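Local coordinates for protein dihydrofolate reductase (Moritella profunda, PDB 2ZZA) that reduces 7,8-dihydrofolate to 5,6,7,8-tetrahydrofolate with NADPH, a step probably needed for making glycine, purines and DNA precursors, at residues V3-A8 and T100-C105; W23-E28 and H151-S156; I61-Q66 and A78-A83. One frame throughout, in Å; residues are numbered along the deposited sequence.

All three contacts reach the one large mixed sheet and follow the bound ligands along it. Contact 1 sits in the middle, where the NADP+ nicotinamide meets the folate. Contact 2 lies about 18 Å away between centres, at the pterin end of the folate pocket, and touches contact 1 through A8 O and W23 CH2, 3.1 Å apart. Contact 3, about 14 Å from contact 1 between centres, holds the adenine and 2'-phosphate end of the same cofactor; I101 CD1 and L63 CD1 meet at 3.6 Å there. Contacts 2 and 3 lie on opposite sides of the chain's centre, their nearest atoms about 18 Å apart.

Contact 1: V3-A8 and T100-C105; sequences VSMIAA and TIYNQC. With NAP (NADP nicotinamide-adenine-dinucleotide phosphate), chain C.
The Y102 ring is met at its edge by three things: M5 SD, I6 O and, from the cofactor, nicotinamide C4N; A7 CB approaches obliquely, and the F127 ring meets it as well. This is the heart of the dihydrofolate reductase fold, where strand 2-9 in the middle of the sheet is crossed by helix 99-105. M5 makes a Met-aromatic contact, SD standing 82° off the normal of the Y102 ring, and the same sulfur packs against C105 CB at 3.7 Å. M5 is bent at chi3 (-58°), which turns CE back to within 3.7 Å of Y102 O. The phenol end is polar: Y102 OH donates to I6 O at 2.7 Å, tilted 25° from the carbonyl plane. The same Y102 OH lies 3.1 Å from NAP C4N, the carbon that carries the hydride in NADPH. Two residues further along the strand, A8 N and A8 O pair with the carboxamide O7N and N7N, fixing how the nicotinamide is turned. The start of the helix faces the pyrophosphate, with T100 N giving a bond to NAP O2N at 3.0 Å. At the adenine, the Q104 amide uses both ends: OE1 accepts from N6A, while NE2 donates to N7A at 2.9 Å and also reaches T100 O, on the other face of that carbonyl from Q104 N.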
loop_
_atom_site.group_PDB
_atom_site.type_symbol
_atom_site.label_atom_id
_atom_site.label_comp_id
_atom_site.label_asym_id
_atom_site.label_seq_id
_atom_site.Cartn_x
_atom_site.Cartn_y
_atom_site.Cartn_z
ATOM N N VAL A 3 4.432 12.146 0.065
ATOM C CA VAL A 3 3.488 11.167 -0.450
ATOM C C VAL A 3 4.215 9.857 -0.726
ATOM O O VAL A 3 5.000 9.753 -1.668
ATOM C CB VAL A 3 2.805 11.669 -1.741
ATOM C CG1 VAL A 3 1.924 10.576 -2.326
ATOM C CG2 VAL A 3 1.970 12.909 -1.429
ATOM N N SER A 4 3.949 8.865 0.115
ATOM C CA SER A 4 4.577 7.558 -0.013
ATOM C C SER A 4 3.538 6.512 -0.343
ATOM O O SER A 4 2.373 6.653 0.018
ATOM C CB SER A 4 5.265 7.166 1.295
ATOM O OG SER A 4 6.167 8.167 1.720
ATOM N N MET A 5 3.962 5.464 -1.042
ATOM C CA MET A 5 3.064 4.376 -1.385
ATOM C C MET A 5 3.753 3.100 -0.944
ATOM O O MET A 5 4.951 2.923 -1.172
ATOM C CB MET A 5 2.783 4.333 -2.893
ATOM C CG MET A 5 2.339 5.667 -3.484
ATOM S SD MET A 5 1.325 5.524 -4.968
ATOM C CE MET A 5 2.403 4.606 -6.074
ATOM N N ILE A 6 2.995 2.219 -0.301
ATOM C CA ILE A 6 3.535 0.958 0.176
ATOM C C ILE A 6 2.743 -0.212 -0.393
ATOM O O ILE A 6 1.509 -0.205 -0.392
ATOM C CB ILE A 6 3.546 0.918 1.731
ATOM C CG1 ILE A 6 4.017 -0.457 2.221
ATOM C CG2 ILE A 6 2.167 1.283 2.285
ATOM C CD1 ILE A 6 4.462 -0.463 3.697
ATOM N N ALA A 7 3.463 -1.208 -0.902
ATOM C CA ALA A 7 2.835 -2.383 -1.488
ATOM C C ALA A 7 3.775 -3.577 -1.496
ATOM O O ALA A 7 4.985 -3.417 -1.384
ATOM C CB ALA A 7 2.399 -2.078 -2.913
ATOM N N ALA A 8 3.198 -4.770 -1.634
ATOM C CA ALA A 8 3.959 -6.013 -1.712
ATOM C C ALA A 8 3.579 -6.647 -3.049
ATOM O O ALA A 8 2.420 -7.020 -3.264
ATOM C CB ALA A 8 3.593 -6.941 -0.556
ATOM N N THR A 100 -5.893 0.845 -8.211
ATOM C CA THR A 100 -6.523 2.077 -8.620
ATOM C C THR A 100 -5.878 3.328 -8.030
ATOM O O THR A 100 -5.627 4.306 -8.744
ATOM C CB THR A 100 -8.009 2.003 -8.245
ATOM O OG1 THR A 100 -8.765 1.694 -9.415
ATOM C CG2 THR A 100 -8.481 3.298 -7.627
ATOM N N ILE A 101 -5.621 3.308 -6.726
ATOM C CA ILE A 101 -5.030 4.449 -6.052
ATOM C C ILE A 101 -3.553 4.562 -6.392
ATOM O O ILE A 101 -3.037 5.667 -6.602
ATOM C CB ILE A 101 -5.206 4.343 -4.530
ATOM C CG1 ILE A 101 -6.662 3.996 -4.210
ATOM C CG2 ILE A 101 -4.822 5.656 -3.868
ATOM C CD1 ILE A 101 -7.684 4.990 -4.765
ATOM N N TYR A 102 -2.869 3.422 -6.450
ATOM C CA TYR A 102 -1.451 3.435 -6.802
ATOM C C TYR A 102 -1.304 4.083 -8.180
ATOM O O TYR A 102 -0.421 4.910 -8.395
ATOM C CB TYR A 102 -0.880 2.015 -6.874
ATOM C CG TYR A 102 -0.840 1.250 -5.571
ATOM C CD1 TYR A 102 -0.349 1.837 -4.401
ATOM C CD2 TYR A 102 -1.217 -0.094 -5.528
ATOM C CE1 TYR A 102 -0.229 1.102 -3.222
ATOM C CE2 TYR A 102 -1.102 -0.839 -4.362
ATOM C CZ TYR A 102 -0.608 -0.239 -3.216
ATOM O OH TYR A 102 -0.520 -0.978 -2.067
ATOM N N ASN A 103 -2.183 3.701 -9.106
ATOM C CA ASN A 103 -2.153 4.237 -10.472
ATOM C C ASN A 103 -2.242 5.760 -10.498
ATOM O O ASN A 103 -1.439 6.435 -11.144
ATOM C CB ASN A 103 -3.318 3.676 -11.297
ATOM C CG ASN A 103 -3.109 2.235 -11.708
ATOM O OD1 ASN A 103 -3.993 1.613 -12.300
ATOM N ND2 ASN A 103 -1.941 1.698 -11.406
ATOM N N GLN A 104 -3.235 6.287 -9.790
ATOM C CA GLN A 104 -3.471 7.721 -9.743
ATOM C C GLN A 104 -2.408 8.506 -9.008
ATOM O O GLN A 104 -2.142 9.656 -9.342
ATOM C CB GLN A 104 -4.824 7.997 -9.091
ATOM C CG GLN A 104 -5.973 7.254 -9.733
ATOM C CD GLN A 104 -7.270 7.476 -8.996
ATOM O OE1 GLN A 104 -7.771 8.598 -8.929
ATOM N NE2 GLN A 104 -7.822 6.408 -8.429
ATOM N N CYS A 105 -1.794 7.888 -8.008
ATOM C CA CYS A 105 -0.792 8.585 -7.219
ATOM C C CYS A 105 0.671 8.343 -7.576
ATOM O O CYS A 105 1.535 9.085 -7.120
ATOM C CB CYS A 105 -1.020 8.280 -5.738
ATOM S SG CYS A 105 -2.655 8.806 -5.133
HETATM P PA NAP C . -9.004 -0.085 -4.905
HETATM O O1A NAP C . -7.995 0.728 -5.620
HETATM O O2A NAP C . -8.543 -0.473 -3.411
HETATM O O5B NAP C . -10.396 0.700 -4.729
HETATM C C5B NAP C . -11.086 1.179 -5.885
HETATM C C4B NAP C . -12.257 2.072 -5.475
HETATM O O4B NAP C . -11.815 3.214 -4.724
HETATM C C3B NAP C . -12.965 2.663 -6.694
HETATM O O3B NAP C . -13.854 1.682 -7.233
HETATM C C2B NAP C . -13.765 3.738 -5.961
HETATM O O2B NAP C . -14.769 3.124 -5.151
HETATM C C1B NAP C . -12.684 4.316 -5.045
HETATM N N9A NAP C . -11.887 5.339 -5.757
HETATM C C8A NAP C . -10.862 5.120 -6.579
HETATM N N7A NAP C . -10.367 6.284 -6.991
HETATM C C5A NAP C . -11.080 7.255 -6.429
HETATM C C6A NAP C . -11.028 8.642 -6.464
HETATM N N6A NAP C . -10.103 9.267 -7.187
HETATM N N1A NAP C . -11.918 9.342 -5.745
HETATM C C2A NAP C . -12.832 8.734 -5.012
HETATM N N3A NAP C . -12.910 7.416 -4.955
HETATM C C4A NAP C . -12.053 6.653 -5.645
HETATM O O3 NAP C . -9.395 -1.471 -5.631
HETATM P PN NAP C . -8.388 -2.351 -6.534
HETATM O O1N NAP C . -9.395 -3.335 -6.984
HETATM O O2N NAP C . -7.829 -1.268 -7.376
HETATM O O5D NAP C . -7.485 -2.737 -5.258
HETATM C C5D NAP C . -7.844 -3.839 -4.418
HETATM C C4D NAP C . -7.094 -5.113 -4.810
HETATM O O4D NAP C . -5.694 -4.837 -4.607
HETATM C C3D NAP C . -7.442 -6.249 -3.845
HETATM O O3D NAP C . -7.139 -7.526 -4.411
HETATM C C2D NAP C . -6.487 -5.958 -2.692
HETATM O O2D NAP C . -6.247 -7.142 -1.926
HETATM C C1D NAP C . -5.231 -5.632 -3.502
HETATM N N1N NAP C . -4.196 -4.926 -2.714
HETATM C C2N NAP C . -2.907 -5.464 -2.606
HETATM C C3N NAP C . -1.915 -4.750 -1.946
HETATM C C7N NAP C . -0.495 -5.316 -1.848
HETATM O O7N NAP C . 0.443 -4.606 -1.492
HETATM N N7N NAP C . -0.367 -6.594 -2.193
HETATM C C4N NAP C . -2.205 -3.509 -1.392
HETATM C C5N NAP C . -3.485 -2.973 -1.485
HETATM C C6N NAP C . -4.484 -3.680 -2.144
HETATM P P2B NAP C . -16.266 3.710 -5.164
HETATM O O1X NAP C . -16.956 3.502 -3.871
HETATM O O2X NAP C . -16.151 5.265 -5.562
HETATM O O3X NAP C . -16.996 2.963 -6.389
#

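Contact 2: W23-E28 and H151-S156; sequences WHLPAE and HNYRFS. With FOL (folic acid), chain D.
E28 lies across the ring of Y153, and its side chain can be followed from ring to ligand. CB stands 4.1 Å from Y153 CZ. CG sits over one face of the ring, 4.1 Å from the centroid of Y153 and 23° off its normal, a CH-pi contact displaced to the rim near CE2. The chain then bends at chi2 (-74°), carrying CD off the tyrosine to the pterin of folate. OE1 accepts from FOL NA2 at 2.8 Å, nearly straight, and is also bonded to T115 OG1 on strand 111-117; OE2 lies 2.6 Å from FOL N3. The carboxylate is thus pinned from both the ligand and the sheet, its plane nearly perpendicular to the Y153 ring. Such a pterin-gripping acid on the first long helix belongs to the dihydrofolate reductase active site. Around the Y153 hydroxyl, A27 CB comes to 3.4 Å of OH. L25, at the N-cap of helix 26-36, spreads its two methyls: CD1 meets Y153 CD1 at 3.9 Å, while CD2 comes in at the edge of the H151 imidazole, 3.8 Å from ND1. No hydrogen bond joins the two segments, so the helix start and strand 153-160 are held together here by van der Waals packing and a CH-pi contact, and the acid's polar end is spent on folate and T115.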
loop_
_atom_site.group_PDB
_atom_site.type_symbol
_atom_site.label_atom_id
_atom_site.label_comp_id
_atom_site.label_asym_id
_atom_site.label_seq_id
_atom_site.Cartn_x
_atom_site.Cartn_y
_atom_site.Cartn_z
ATOM N N TRP A 23 -1.252 -14.477 -1.403
ATOM C CA TRP A 23 -0.266 -15.170 -0.581
ATOM C C TRP A 23 -0.488 -14.832 0.885
ATOM O O TRP A 23 -1.335 -14.004 1.213
ATOM C CB TRP A 23 1.151 -14.739 -0.988
ATOM C CG TRP A 23 1.361 -13.257 -0.856
ATOM C CD1 TRP A 23 1.552 -12.554 0.302
ATOM C CD2 TRP A 23 1.327 -12.288 -1.911
ATOM N NE1 TRP A 23 1.633 -11.206 0.033
ATOM C CE2 TRP A 23 1.497 -11.015 -1.316
ATOM C CE3 TRP A 23 1.167 -12.370 -3.300
ATOM C CZ2 TRP A 23 1.510 -9.833 -2.064
ATOM C CZ3 TRP A 23 1.179 -11.194 -4.044
ATOM C CH2 TRP A 23 1.349 -9.942 -3.419
ATOM N N HIS A 24 0.283 -15.470 1.757
ATOM C CA HIS A 24 0.183 -15.214 3.189
ATOM C C HIS A 24 1.555 -15.228 3.858
ATOM O O HIS A 24 2.147 -16.284 4.085
ATOM C CB HIS A 24 -0.722 -16.239 3.866
ATOM C CG HIS A 24 -0.907 -15.988 5.330
ATOM N ND1 HIS A 24 -1.421 -14.806 5.822
ATOM C CD2 HIS A 24 -0.616 -16.751 6.412
ATOM C CE1 HIS A 24 -1.437 -14.851 7.142
ATOM N NE2 HIS A 24 -0.953 -16.019 7.526
ATOM N N LEU A 25 2.055 -14.037 4.168
ATOM C CA LEU A 25 3.349 -13.886 4.811
ATOM C C LEU A 25 3.137 -13.012 6.043
ATOM O O LEU A 25 3.285 -11.791 5.986
ATOM C CB LEU A 25 4.337 -13.224 3.847
ATOM C CG LEU A 25 4.653 -13.985 2.551
ATOM C CD1 LEU A 25 5.496 -13.109 1.634
ATOM C CD2 LEU A 25 5.392 -15.280 2.875
ATOM N N PRO A 26 2.783 -13.630 7.179
ATOM C CA PRO A 26 2.555 -12.851 8.401
ATOM C C PRO A 26 3.679 -11.878 8.750
ATOM O O PRO A 26 3.419 -10.744 9.145
ATOM C CB PRO A 26 2.342 -13.926 9.470
ATOM C CG PRO A 26 3.068 -15.119 8.923
ATOM C CD PRO A 26 2.727 -15.074 7.457
ATOM N N ALA A 27 4.922 -12.316 8.597
ATOM C CA ALA A 27 6.055 -11.458 8.901
ATOM C C ALA A 27 6.098 -10.246 7.974
ATOM O O ALA A 27 6.597 -9.187 8.355
ATOM C CB ALA A 27 7.347 -12.244 8.785
ATOM N N GLU A 28 5.591 -10.399 6.754
ATOM C CA GLU A 28 5.589 -9.293 5.801
ATOM C C GLU A 28 4.483 -8.302 6.174
ATOM O O GLU A 28 4.637 -7.095 5.996
ATOM C CB GLU A 28 5.391 -9.813 4.369
ATOM C CG GLU A 28 5.928 -8.874 3.298
ATOM C CD GLU A 28 5.056 -7.646 3.085
ATOM O OE1 GLU A 28 5.610 -6.557 2.800
ATOM O OE2 GLU A 28 3.816 -7.774 3.191
ATOM N N HIS A 151 7.752 -17.834 1.534
ATOM C CA HIS A 151 8.290 -17.223 0.321
ATOM C C HIS A 151 9.395 -16.233 0.644
ATOM O O HIS A 151 9.318 -15.508 1.638
ATOM C CB HIS A 151 7.198 -16.479 -0.451
ATOM C CG HIS A 151 6.056 -17.341 -0.889
ATOM N ND1 HIS A 151 4.776 -17.186 -0.399
ATOM C CD2 HIS A 151 5.993 -18.345 -1.795
ATOM C CE1 HIS A 151 3.975 -18.058 -0.984
ATOM N NE2 HIS A 151 4.688 -18.772 -1.836
ATOM N N ASN A 152 10.428 -16.202 -0.191
ATOM C CA ASN A 152 11.505 -15.246 0.014
ATOM C C ASN A 152 10.960 -13.904 -0.458
ATOM O O ASN A 152 10.145 -13.853 -1.381
ATOM C CB ASN A 152 12.729 -15.584 -0.840
ATOM C CG ASN A 152 13.263 -16.978 -0.584
ATOM O OD1 ASN A 152 13.448 -17.388 0.561
ATOM N ND2 ASN A 152 13.525 -17.712 -1.659
ATOM N N TYR A 153 11.384 -12.824 0.185
ATOM C CA TYR A 153 10.963 -11.495 -0.233
ATOM C C TYR A 153 12.036 -10.479 0.113
ATOM O O TYR A 153 12.880 -10.713 0.977
ATOM C CB TYR A 153 9.607 -11.086 0.370
ATOM C CG TYR A 153 9.500 -11.111 1.879
ATOM C CD1 TYR A 153 9.207 -12.295 2.558
ATOM C CD2 TYR A 153 9.650 -9.947 2.624
ATOM C CE1 TYR A 153 9.059 -12.312 3.949
ATOM C CE2 TYR A 153 9.507 -9.952 4.009
ATOM C CZ TYR A 153 9.209 -11.138 4.664
ATOM O OH TYR A 153 9.056 -11.149 6.031
ATOM N N ARG A 154 12.002 -9.348 -0.574
ATOM C CA ARG A 154 12.993 -8.309 -0.373
ATOM C C ARG A 154 12.333 -6.946 -0.250
ATOM O O ARG A 154 11.523 -6.558 -1.093
ATOM C CB ARG A 154 13.974 -8.338 -1.553
ATOM C CG ARG A 154 14.924 -7.164 -1.667
ATOM C CD ARG A 154 15.981 -7.447 -2.744
ATOM N NE ARG A 154 15.417 -7.675 -4.079
ATOM C CZ ARG A 154 15.004 -6.706 -4.893
ATOM N NH1 ARG A 154 15.090 -5.438 -4.511
ATOM N NH2 ARG A 154 14.512 -7.002 -6.093
ATOM N N PHE A 155 12.663 -6.232 0.821
ATOM C CA PHE A 155 12.116 -4.901 1.030
ATOM C C PHE A 155 13.015 -3.877 0.347
ATOM O O PHE A 155 14.238 -3.980 0.400
ATOM C CB PHE A 155 12.029 -4.561 2.515
ATOM C CG PHE A 155 11.591 -3.154 2.774
ATOM C CD1 PHE A 155 10.278 -2.764 2.521
ATOM C CD2 PHE A 155 12.503 -2.198 3.209
ATOM C CE1 PHE A 155 9.877 -1.437 2.693
ATOM C CE2 PHE A 155 12.117 -0.872 3.384
ATOM C CZ PHE A 155 10.800 -0.490 3.123
ATOM N N SER A 156 12.403 -2.880 -0.274
ATOM C CA SER A 156 13.146 -1.848 -0.971
ATOM C C SER A 156 12.466 -0.497 -0.760
ATOM O O SER A 156 11.282 -0.342 -1.043
ATOM C CB SER A 156 13.200 -2.192 -2.466
ATOM O OG SER A 156 13.670 -1.110 -3.250
HETATM N N1 FOL D . 1.898 -3.596 1.657
HETATM C C2 FOL D . 2.740 -4.573 2.021
HETATM N NA2 FOL D . 4.044 -4.321 2.106
HETATM N N3 FOL D . 2.248 -5.842 2.347
HETATM C C4 FOL D . 0.868 -6.073 2.297
HETATM O O4 FOL D . 0.403 -7.171 2.599
HETATM C C4A FOL D . 0.026 -5.032 1.924
HETATM N N5 FOL D . -1.304 -5.196 1.943
HETATM C C6 FOL D . -2.104 -4.158 1.668
HETATM C C7 FOL D . -1.548 -2.923 1.351
HETATM N N8 FOL D . -0.237 -2.766 1.322
HETATM C C8A FOL D . 0.574 -3.794 1.607
HETATM C C9 FOL D . -3.627 -4.301 1.725
HETATM N N10 FOL D . -4.054 -5.513 2.442
HETATM C C11 FOL D . -3.646 -6.023 6.514
HETATM C C12 FOL D . -4.244 -7.008 5.735
HETATM C C13 FOL D . -4.376 -6.826 4.363
HETATM C C14 FOL D . -3.917 -5.660 3.758
HETATM C C15 FOL D . -3.315 -4.678 4.538
HETATM C C16 FOL D . -3.177 -4.861 5.910
HETATM C C FOL D . -3.515 -6.219 8.027
HETATM O O FOL D . -4.272 -6.973 8.637
HETATM N N FOL D . -2.548 -5.514 8.608
HETATM C CA FOL D . -2.287 -5.562 10.056
HETATM C CB FOL D . -1.164 -6.550 10.376
HETATM C CG FOL D . -1.589 -8.005 10.164
HETATM C CD FOL D . -2.643 -8.437 11.186
HETATM O OE1 FOL D . -2.869 -7.658 12.137
HETATM O OE2 FOL D . -3.190 -9.547 11.003
HETATM C CT FOL D . -1.864 -4.165 10.514
HETATM O O1 FOL D . -1.351 -3.423 9.647
HETATM O O2 FOL D . -2.058 -3.874 11.714
#

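Contact 3: I61-Q66 and A78-A83; sequences IVLSRQ and ATLEDA. With NAP (NADP nicotinamide-adenine-dinucleotide phosphate), chain C.
One wall of the pocket for the adenine and 2'-phosphate of NADP+ is formed where strand 59-63 and the loop after it pack on the start of helix 80-87, with L63 against L80 and S64 against A78. S64 carries the phosphate side. With chi1 at 174° OG points away from the S64 nitrogen, and from there it donates to NAP O1X at 2.6 Å and accepts from Q66 N at 3.1 Å, closing an ST turn. R65 N adds an almost straight bond to NAP O2X at 2.7 Å (178°). With an alanine in place of S64 both bonds of OG are gone, and the phosphate is likely to be held less firmly and the ST turn less well closed. The adenine is sandwiched: on one face L63 CB lies 3.8 Å from NAP N3A, and on the other the R65 guanidinium lays a face toward the ring, NH2 being 4.1 Å from NAP C6A. R65 CG runs beside A78 O, and A78 CA makes a CA-H...O contact to S64 O at 3.5 Å where the two loops come closest. Deeper in, L63 and L80 cross at about a right angle, and the pair L63 CD1 to L80 CD2 is tight at 3.3 Å. The other L63 methyl, CD2, reaches T79 O, 3.3 Å away, at the N-cap of the helix, while I61 CG2 packs on A83 CB. T79 OG1 caps by accepting from D82 N. R45, which also bonds the cofactor, is held by Q66 OE1. This pattern, in which the serine hydroxyl and the arginine backbone N-H after strand 59-63 bind the 2'-phosphate and the arginine side chain covers the adenine, is part of the NADP(H) site of the dihydrofolate reductase fold.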
loop_
_atom_site.group_PDB
_atom_site.type_symbol
_atom_site.label_atom_id
_atom_site.label_comp_id
_atom_site.label_asym_id
_atom_site.label_seq_id
_atom_site.Cartn_x
_atom_site.Cartn_y
_atom_site.Cartn_z
ATOM N N ILE A 61 -8.091 6.446 6.128
ATOM C CA ILE A 61 -8.778 7.294 5.159
ATOM C C ILE A 61 -9.125 6.446 3.940
ATOM O O ILE A 61 -8.238 5.898 3.296
ATOM C CB ILE A 61 -7.878 8.474 4.729
ATOM C CG1 ILE A 61 -7.591 9.363 5.939
ATOM C CG2 ILE A 61 -8.555 9.272 3.615
ATOM C CD1 ILE A 61 -6.501 10.393 5.706
ATOM N N VAL A 62 -10.417 6.348 3.639
ATOM C CA VAL A 62 -10.909 5.547 2.526
ATOM C C VAL A 62 -11.526 6.396 1.419
ATOM O O VAL A 62 -12.336 7.289 1.678
ATOM C CB VAL A 62 -11.962 4.526 3.021
ATOM C CG1 VAL A 62 -12.460 3.674 1.865
ATOM C CG2 VAL A 62 -11.357 3.663 4.124
ATOM N N LEU A 63 -11.147 6.098 0.181
ATOM C CA LEU A 63 -11.642 6.831 -0.973
ATOM C C LEU A 63 -12.838 6.163 -1.620
ATOM O O LEU A 63 -12.794 4.992 -1.988
ATOM C CB LEU A 63 -10.530 6.987 -2.011
ATOM C CG LEU A 63 -9.468 8.050 -1.739
ATOM C CD1 LEU A 63 -8.174 7.624 -2.393
ATOM C CD2 LEU A 63 -9.930 9.397 -2.269
ATOM N N SER A 64 -13.915 6.925 -1.750
ATOM C CA SER A 64 -15.127 6.427 -2.376
ATOM C C SER A 64 -15.983 7.592 -2.822
ATOM O O SER A 64 -16.117 8.578 -2.101
ATOM C CB SER A 64 -15.920 5.562 -1.405
ATOM O OG SER A 64 -17.159 5.198 -1.975
ATOM N N ARG A 65 -16.549 7.484 -4.018
ATOM C CA ARG A 65 -17.413 8.534 -4.527
ATOM C C ARG A 65 -18.868 8.264 -4.169
ATOM O O ARG A 65 -19.760 9.022 -4.550
ATOM C CB ARG A 65 -17.244 8.680 -6.037
ATOM C CG ARG A 65 -15.995 9.456 -6.387
ATOM C CD ARG A 65 -15.839 9.646 -7.872
ATOM N NE ARG A 65 -15.504 8.399 -8.544
ATOM C CZ ARG A 65 -14.459 8.251 -9.354
ATOM N NH1 ARG A 65 -14.223 7.079 -9.926
ATOM N NH2 ARG A 65 -13.649 9.277 -9.589
ATOM N N GLN A 66 -19.112 7.178 -3.441
ATOM C CA GLN A 66 -20.470 6.866 -3.021
ATOM C C GLN A 66 -20.695 7.728 -1.785
ATOM O O GLN A 66 -20.253 7.391 -0.688
ATOM C CB GLN A 66 -20.608 5.389 -2.667
ATOM C CG GLN A 66 -22.056 4.947 -2.497
ATOM C CD GLN A 66 -22.171 3.491 -2.106
ATOM O OE1 GLN A 66 -21.358 2.662 -2.512
ATOM N NE2 GLN A 66 -23.194 3.166 -1.323
ATOM N N ALA A 78 -14.182 11.889 -0.892
ATOM C CA ALA A 78 -14.601 11.705 -2.281
ATOM C C ALA A 78 -13.550 12.011 -3.348
ATOM O O ALA A 78 -13.790 11.771 -4.532
ATOM C CB ALA A 78 -15.864 12.531 -2.549
ATOM N N THR A 79 -12.400 12.547 -2.946
ATOM C CA THR A 79 -11.329 12.850 -3.900
ATOM C C THR A 79 -9.958 12.723 -3.234
ATOM O O THR A 79 -9.855 12.728 -2.006
ATOM C CB THR A 79 -11.437 14.286 -4.474
ATOM O OG1 THR A 79 -10.971 15.227 -3.500
ATOM C CG2 THR A 79 -12.871 14.610 -4.853
ATOM N N LEU A 80 -8.912 12.615 -4.049
ATOM C CA LEU A 80 -7.549 12.495 -3.538
ATOM C C LEU A 80 -7.135 13.782 -2.833
ATOM O O LEU A 80 -6.388 13.753 -1.855
ATOM C CB LEU A 80 -6.578 12.182 -4.682
ATOM C CG LEU A 80 -6.808 10.812 -5.334
ATOM C CD1 LEU A 80 -5.887 10.612 -6.533
ATOM C CD2 LEU A 80 -6.575 9.734 -4.294
ATOM N N GLU A 81 -7.629 14.908 -3.332
ATOM C CA GLU A 81 -7.329 16.203 -2.740
ATOM C C GLU A 81 -7.849 16.220 -1.298
ATOM O O GLU A 81 -7.179 16.710 -0.387
ATOM C CB GLU A 81 -8.004 17.310 -3.549
ATOM C CG GLU A 81 -7.559 18.721 -3.189
ATOM C CD GLU A 81 -8.346 19.789 -3.938
ATOM O OE1 GLU A 81 -9.388 20.247 -3.417
ATOM O OE2 GLU A 81 -7.927 20.161 -5.057
ATOM N N ASP A 82 -9.044 15.674 -1.098
ATOM C CA ASP A 82 -9.649 15.623 0.230
ATOM C C ASP A 82 -8.948 14.617 1.142
ATOM O O ASP A 82 -8.978 14.748 2.365
ATOM C CB ASP A 82 -11.137 15.280 0.118
ATOM C CG ASP A 82 -11.959 16.430 -0.446
ATOM O OD1 ASP A 82 -13.177 16.244 -0.659
ATOM O OD2 ASP A 82 -11.389 17.522 -0.672
ATOM N N ALA A 83 -8.322 13.611 0.542
ATOM C CA ALA A 83 -7.607 12.604 1.312
ATOM C C ALA A 83 -6.386 13.266 1.939
ATOM O O ALA A 83 -6.092 13.065 3.117
ATOM C CB ALA A 83 -7.180 11.448 0.404
HETATM P PA NAP C . -9.004 -0.085 -4.905
HETATM O O1A NAP C . -7.995 0.728 -5.620
HETATM O O2A NAP C . -8.543 -0.473 -3.411
HETATM O O5B NAP C . -10.396 0.700 -4.729
HETATM C C5B NAP C . -11.086 1.179 -5.885
HETATM C C4B NAP C . -12.257 2.072 -5.475
HETATM O O4B NAP C . -11.815 3.214 -4.724
HETATM C C3B NAP C . -12.965 2.663 -6.694
HETATM O O3B NAP C . -13.854 1.682 -7.233
HETATM C C2B NAP C . -13.765 3.738 -5.961
HETATM O O2B NAP C . -14.769 3.124 -5.151
HETATM C C1B NAP C . -12.684 4.316 -5.045
HETATM N N9A NAP C . -11.887 5.339 -5.757
HETATM C C8A NAP C . -10.862 5.120 -6.579
HETATM N N7A NAP C . -10.367 6.284 -6.991
HETATM C C5A NAP C . -11.080 7.255 -6.429
HETATM C C6A NAP C . -11.028 8.642 -6.464
HETATM N N6A NAP C . -10.103 9.267 -7.187
HETATM N N1A NAP C . -11.918 9.342 -5.745
HETATM C C2A NAP C . -12.832 8.734 -5.012
HETATM N N3A NAP C . -12.910 7.416 -4.955
HETATM C C4A NAP C . -12.053 6.653 -5.645
HETATM O O3 NAP C . -9.395 -1.471 -5.631
HETATM P PN NAP C . -8.388 -2.351 -6.534
HETATM O O1N NAP C . -9.395 -3.335 -6.984
HETATM O O2N NAP C . -7.829 -1.268 -7.376
HETATM O O5D NAP C . -7.485 -2.737 -5.258
HETATM C C5D NAP C . -7.844 -3.839 -4.418
HETATM C C4D NAP C . -7.094 -5.113 -4.810
HETATM O O4D NAP C . -5.694 -4.837 -4.607
HETATM C C3D NAP C . -7.442 -6.249 -3.845
HETATM O O3D NAP C . -7.139 -7.526 -4.411
HETATM C C2D NAP C . -6.487 -5.958 -2.692
HETATM O O2D NAP C . -6.247 -7.142 -1.926
HETATM C C1D NAP C . -5.231 -5.632 -3.502
HETATM N N1N NAP C . -4.196 -4.926 -2.714
HETATM C C2N NAP C . -2.907 -5.464 -2.606
HETATM C C3N NAP C . -1.915 -4.750 -1.946
HETATM C C7N NAP C . -0.495 -5.316 -1.848
HETATM O O7N NAP C . 0.443 -4.606 -1.492
HETATM N N7N NAP C . -0.367 -6.594 -2.193
HETATM C C4N NAP C . -2.205 -3.509 -1.392
HETATM C C5N NAP C . -3.485 -2.973 -1.485
HETATM C C6N NAP C . -4.484 -3.680 -2.144
HETATM P P2B NAP C . -16.266 3.710 -5.164
HETATM O O1X NAP C . -16.956 3.502 -3.871
HETATM O O2X NAP C . -16.151 5.265 -5.562
HETATM O O3X NAP C . -16.996 2.963 -6.389
#